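Local coordinates for choline/ethanolamine kinase family protein (Mesorhizobium loti, PDB 3DXQ) that is assigned to the choline/ethanolamine kinase family and probably transfers phosphate to ethanolamine or a related small alcohol, at residues G38-R43 and V83-Y88; R87-A92 and L186-R191. All blocks are in the same frame, centred on the assembly; numbering follows the deposited sequence.

Interaction 1. Residues G38-R43 and V83-Y88; sequences GDLCLR and VMVTRY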
loop_
_atom_site.group_PDB
_atom_site.type_symbol
_atom_site.label_atom_id
_atom_site.label_comp_id
_atom_site.label_asym_id
_atom_site.label_seq_id
_atom_site.Cartn_x
_atom_site.Cartn_y
_atom_site.Cartn_z
ATOM N N GLY A 38 2.899 25.565 -7.091
ATOM C CA GLY A 38 3.329 26.463 -6.022
ATOM C C GLY A 38 3.773 25.628 -4.839
ATOM O O GLY A 38 4.748 24.896 -4.919
ATOM N N ASP A 39 3.018 25.719 -3.748
ATOM C CA ASP A 39 3.263 24.950 -2.531
ATOM C C ASP A 39 2.113 23.967 -2.262
ATOM O O ASP A 39 2.032 23.376 -1.194
ATOM C CB ASP A 39 3.440 25.927 -1.360
ATOM C CG ASP A 39 4.513 26.962 -1.645
ATOM O OD1 ASP A 39 5.614 26.546 -2.018
ATOM O OD2 ASP A 39 4.267 28.183 -1.524
ATOM N N LEU A 40 1.214 23.810 -3.232
ATOM C CA LEU A 40 0.075 22.912 -3.080
ATOM C C LEU A 40 0.251 21.804 -4.113
ATOM O O LEU A 40 0.991 21.981 -5.066
ATOM C CB LEU A 40 -1.237 23.674 -3.300
ATOM C CG LEU A 40 -1.490 24.893 -2.410
ATOM C CD1 LEU A 40 -2.691 25.694 -2.894
ATOM C CD2 LEU A 40 -1.694 24.489 -0.977
ATOM N N CYS A 41 -0.380 20.659 -3.889
ATOM C CA CYS A 41 -0.362 19.535 -4.855
ATOM C C CYS A 41 -1.766 19.264 -5.350
ATOM O O CYS A 41 -2.715 19.187 -4.576
ATOM C CB CYS A 41 0.139 18.242 -4.240
ATOM S SG CYS A 41 1.807 18.235 -3.765
ATOM N N LEU A 42 -1.878 19.135 -6.653
ATOM C CA LEU A 42 -3.135 18.832 -7.310
ATOM C C LEU A 42 -3.101 17.347 -7.656
ATOM O O LEU A 42 -2.143 16.900 -8.288
ATOM C CB LEU A 42 -3.247 19.674 -8.576
ATOM C CG LEU A 42 -4.541 19.605 -9.376
ATOM C CD1 LEU A 42 -5.739 20.120 -8.588
ATOM C CD2 LEU A 42 -4.361 20.417 -10.617
ATOM N N ARG A 43 -4.104 16.584 -7.219
ATOM C CA ARG A 43 -4.188 15.148 -7.521
ATOM C C ARG A 43 -5.414 14.849 -8.404
ATOM O O ARG A 43 -6.547 15.134 -8.012
ATOM C CB ARG A 43 -4.273 14.351 -6.221
ATOM C CG ARG A 43 -3.459 14.952 -5.069
ATOM C CD ARG A 43 -3.402 14.025 -3.852
ATOM N NE ARG A 43 -2.314 13.038 -3.943
ATOM C CZ ARG A 43 -1.045 13.262 -3.580
ATOM N NH1 ARG A 43 -0.666 14.447 -3.096
ATOM N NH2 ARG A 43 -0.137 12.291 -3.703
ATOM N N VAL A 83 -11.090 15.280 -7.744
ATOM C CA VAL A 83 -9.828 16.026 -7.661
ATOM C C VAL A 83 -9.513 16.537 -6.244
ATOM O O VAL A 83 -10.380 17.087 -5.564
ATOM C CB VAL A 83 -9.836 17.185 -8.673
ATOM C CG1 VAL A 83 -8.712 18.153 -8.410
ATOM C CG2 VAL A 83 -9.744 16.623 -10.086
HETATM N N MSE A 84 -8.264 16.370 -5.811
HETATM C CA MSE A 84 -7.904 16.665 -4.422
HETATM C C MSE A 84 -6.680 17.586 -4.328
HETATM O O MSE A 84 -5.683 17.393 -5.039
HETATM C CB MSE A 84 -7.663 15.352 -3.680
HETATM C CG MSE A 84 -7.418 15.487 -2.208
HETATM SE SE MSE A 84 -6.798 13.786 -1.457
HETATM C CE MSE A 84 -8.509 12.890 -1.340
ATOM N N VAL A 85 -6.777 18.603 -3.471
ATOM C CA VAL A 85 -5.656 19.504 -3.228
ATOM C C VAL A 85 -5.071 19.249 -1.842
ATOM O O VAL A 85 -5.779 19.316 -0.843
ATOM C CB VAL A 85 -6.059 20.968 -3.320
ATOM C CG1 VAL A 85 -4.810 21.842 -3.166
ATOM C CG2 VAL A 85 -6.786 21.246 -4.642
ATOM N N THR A 86 -3.782 18.939 -1.792
ATOM C CA THR A 86 -3.083 18.743 -0.539
ATOM C C THR A 86 -1.959 19.751 -0.451
ATOM O O THR A 86 -1.676 20.449 -1.415
ATOM C CB THR A 86 -2.502 17.328 -0.453
ATOM O OG1 THR A 86 -1.602 17.118 -1.546
ATOM C CG2 THR A 86 -3.607 16.318 -0.521
ATOM N N ARG A 87 -1.317 19.821 0.703
ATOM C CA ARG A 87 -0.220 20.737 0.871
ATOM C C ARG A 87 1.045 20.011 0.464
ATOM O O ARG A 87 1.208 18.830 0.761
ATOM C CB ARG A 87 -0.151 21.263 2.307
ATOM C CG ARG A 87 1.020 22.204 2.523
ATOM C CD ARG A 87 0.828 23.149 3.699
ATOM N NE ARG A 87 0.268 24.416 3.254
ATOM C CZ ARG A 87 -0.984 24.804 3.439
ATOM N NH1 ARG A 87 -1.865 24.052 4.079
ATOM N NH2 ARG A 87 -1.350 25.966 2.984
ATOM N N TYR A 88 1.929 20.714 -0.232
ATOM C CA TYR A 88 3.191 20.137 -0.633
ATOM C C TYR A 88 4.165 20.223 0.515
ATOM O O TYR A 88 4.315 21.276 1.131
ATOM C CB TYR A 88 3.809 20.838 -1.840
ATOM C CG TYR A 88 5.167 20.281 -2.224
ATOM C CD1 TYR A 88 5.290 18.997 -2.757
ATOM C CD2 TYR A 88 6.325 21.036 -2.062
ATOM C CE1 TYR A 88 6.537 18.475 -3.126
ATOM C CE2 TYR A 88 7.580 20.525 -2.435
ATOM C CZ TYR A 88 7.670 19.242 -2.963
ATOM O OH TYR A 88 8.894 18.730 -3.322
#
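R43 and T86 cross at about a right angle on one face of an antiparallel strand pair. A bend about the CG-CD bond of the arginine (chi3 86°) turns the guanidinium across T86, so that NH1 meets T86 OG1 at 3.2 Å, near the guanidinium plane but with a bent N-H...O angle of 136°. On the way its CD passes T86 CG2 at 4.0 Å and the selenium of M84, a selenomethionine. C41 shares this face: its CB lies 3.4 Å from T86 OG1, while SG addresses the edge of the Y88 ring, 3.7 Å from CD1. The other face is hydrocarbon, with L42 CD1 set 3.6 Å from V83 CG1. L40 CD2 sits over one face of the R87 guanidinium, toward its rim; the salt-bridge partner of R87 is E73. An alanine at R43 would strip T86 OG1 of this donor and is likely to leave the CG2 methyl and the M84 selenium less covered. Five backbone hydrogen bonds set the register in the kinase-like N-terminal lobe, and the side chains give the strand pair one face with polar groups and one of hydrocarbon.

Interaction 2. Residues R87-A92 and L186-R191; sequences RYIAGA and LDTGER
I89 and L186 make the closest apolar contact between the loop 87-92 and the strand that begins the 185-194 hairpin. The two side chains approach at a slant, their CD1 methyls 3.9 Å apart. With CG1 of I89 anti to the carbonyl carbon (chi1 -63°), CD1 is carried to the leucine while CG2 is left facing the CG2 methyl of T188 at 4.2 Å. W193 and P72 also touch I89. A little further along, A92 CB sits 4.2 Å from L186 CB, a second apolar contact.

Backbone contacts form the second group. No conventional hydrogen bond joins the two segments; instead A92 CA lies 3.3 Å from D187 O in a CA-H...O contact, just before D187 pairs through its backbone with Q93. G91, in a left-handed conformation (phi 55°), carries the chain round to A92, and its carbonyl oxygen comes 3.8 Å from T188 CA.

Polar side chains work within the hairpin or outward from it. T188 OG1, placed between its own backbone N and carbonyl carbon (chi1 71°), accepts from E190 N at 3.1 Å and from R191 N at 3.2 Å, an ST turn and ST motif that fasten the hairpin end. D187 leaves its strand on the side away from the loop and forms salt bridges with R103 and R109, whereas R191 makes a cation-pi contact with W193 and donates to G69 O.

In the kinase-like fold this loop probably corresponds to the hinge between the lobes. Methyls and one CA-H...O contact join the two segments, while the T188 bonds close the hairpin end and charged groups tie it to neighbouring parts of the chain; between these segments the join thus rests chiefly on shape, with little directional bonding.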
loop_
_atom_site.group_PDB
_atom_site.type_symbol
_atom_site.label_atom_id
_atom_site.label_comp_id
_atom_site.label_asym_id
_atom_site.label_seq_id
_atom_site.Cartn_x
_atom_site.Cartn_y
_atom_site.Cartn_z
ATOM N N ARG A 87 -1.317 19.821 0.703
ATOM C CA ARG A 87 -0.220 20.737 0.871
ATOM C C ARG A 87 1.045 20.011 0.464
ATOM O O ARG A 87 1.208 18.830 0.761
ATOM C CB ARG A 87 -0.151 21.263 2.307
ATOM C CG ARG A 87 1.020 22.204 2.523
ATOM C CD ARG A 87 0.828 23.149 3.699
ATOM N NE ARG A 87 0.268 24.416 3.254
ATOM C CZ ARG A 87 -0.984 24.804 3.439
ATOM N NH1 ARG A 87 -1.865 24.052 4.079
ATOM N NH2 ARG A 87 -1.350 25.966 2.984
ATOM N N TYR A 88 1.929 20.714 -0.232
ATOM C CA TYR A 88 3.191 20.137 -0.633
ATOM C C TYR A 88 4.165 20.223 0.515
ATOM O O TYR A 88 4.315 21.276 1.131
ATOM C CB TYR A 88 3.809 20.838 -1.840
ATOM C CG TYR A 88 5.167 20.281 -2.224
ATOM C CD1 TYR A 88 5.290 18.997 -2.757
ATOM C CD2 TYR A 88 6.325 21.036 -2.062
ATOM C CE1 TYR A 88 6.537 18.475 -3.126
ATOM C CE2 TYR A 88 7.580 20.525 -2.435
ATOM C CZ TYR A 88 7.670 19.242 -2.963
ATOM O OH TYR A 88 8.894 18.730 -3.322
ATOM N N ILE A 89 4.844 19.101 0.741
ATOM C CA ILE A 89 5.897 18.955 1.736
ATOM C C ILE A 89 7.285 19.214 1.125
ATOM O O ILE A 89 7.864 18.350 0.442
ATOM C CB ILE A 89 5.861 17.541 2.280
ATOM C CG1 ILE A 89 4.532 17.332 2.985
ATOM C CG2 ILE A 89 7.017 17.299 3.232
ATOM C CD1 ILE A 89 4.269 15.876 3.312
ATOM N N ALA A 90 7.800 20.416 1.377
ATOM C CA ALA A 90 9.086 20.842 0.864
ATOM C C ALA A 90 10.167 20.012 1.518
ATOM O O ALA A 90 9.999 19.535 2.631
ATOM C CB ALA A 90 9.303 22.322 1.136
ATOM N N GLY A 91 11.258 19.810 0.788
ATOM C CA GLY A 91 12.401 19.039 1.266
ATOM C C GLY A 91 12.036 17.654 1.726
ATOM O O GLY A 91 12.515 17.190 2.760
ATOM N N ALA A 92 11.161 17.001 0.971
ATOM C CA ALA A 92 10.748 15.647 1.276
ATOM C C ALA A 92 11.085 14.816 0.084
ATOM O O ALA A 92 10.899 15.264 -1.040
ATOM C CB ALA A 92 9.248 15.590 1.547
ATOM N N LEU A 186 6.764 9.886 1.782
ATOM C CA LEU A 186 7.539 11.092 1.585
ATOM C C LEU A 186 8.412 11.234 2.809
ATOM O O LEU A 186 7.909 11.376 3.925
ATOM C CB LEU A 186 6.632 12.308 1.423
ATOM C CG LEU A 186 5.490 12.125 0.415
ATOM C CD1 LEU A 186 4.703 13.427 0.335
ATOM C CD2 LEU A 186 5.974 11.643 -0.978
ATOM N N ASP A 187 9.721 11.216 2.602
ATOM C CA ASP A 187 10.658 11.236 3.704
ATOM C C ASP A 187 11.307 12.593 3.876
ATOM O O ASP A 187 11.982 13.068 2.969
ATOM C CB ASP A 187 11.753 10.201 3.439
ATOM C CG ASP A 187 12.722 10.055 4.600
ATOM O OD1 ASP A 187 12.339 10.332 5.764
ATOM O OD2 ASP A 187 13.873 9.634 4.351
ATOM N N THR A 188 11.117 13.236 5.016
ATOM C CA THR A 188 11.905 14.427 5.272
ATOM C C THR A 188 13.171 13.786 5.777
ATOM O O THR A 188 13.444 12.627 5.453
ATOM C CB THR A 188 11.271 15.382 6.298
ATOM O OG1 THR A 188 11.328 14.808 7.607
ATOM C CG2 THR A 188 9.840 15.671 5.916
ATOM N N GLY A 189 13.975 14.486 6.553
ATOM C CA GLY A 189 15.114 13.783 7.134
ATOM C C GLY A 189 14.680 12.881 8.285
ATOM O O GLY A 189 15.198 11.791 8.466
ATOM N N GLU A 190 13.682 13.350 9.028
ATOM C CA GLU A 190 13.351 12.828 10.340
ATOM C C GLU A 190 12.003 12.123 10.473
ATOM O O GLU A 190 11.763 11.436 11.462
ATOM C CB GLU A 190 13.417 14.003 11.315
ATOM C CG GLU A 190 14.856 14.550 11.490
ATOM C CD GLU A 190 14.928 16.034 11.872
ATOM O OE1 GLU A 190 13.903 16.630 12.263
ATOM O OE2 GLU A 190 16.028 16.608 11.765
ATOM N N ARG A 191 11.132 12.274 9.480
ATOM C CA ARG A 191 9.820 11.652 9.525
ATOM C C ARG A 191 9.241 11.386 8.141
ATOM O O ARG A 191 9.544 12.080 7.149
ATOM C CB ARG A 191 8.833 12.506 10.340
ATOM C CG ARG A 191 8.437 13.840 9.705
ATOM C CD ARG A 191 7.116 14.330 10.285
ATOM N NE ARG A 191 6.069 13.336 10.066
ATOM C CZ ARG A 191 4.842 13.396 10.582
ATOM N NH1 ARG A 191 4.470 14.409 11.368
ATOM N NH2 ARG A 191 3.983 12.424 10.297
#

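In the fold
The two contacts follow one another along the chain, sharing R87 and Y88, with centres about 14 Å apart. Interaction 1 joins two inner strands of the five-stranded N-terminal sheet, and about half of its touching residues are buried; interaction 2 lies at the surface, where the chain leaving that sheet passes the hairpin of the small three-stranded sheet and then enters it as edge strand 93-94. The chemistry changes with the place. Between neighbouring strands a ladder of backbone hydrogen bonds fixes the register and 593 Å² is buried, whereas the loop and hairpin bury 225 Å² through a few methyl contacts. Strand 84-87 thus leads from a regularly hydrogen-bonded sheet, through a lightly bonded connection, into another.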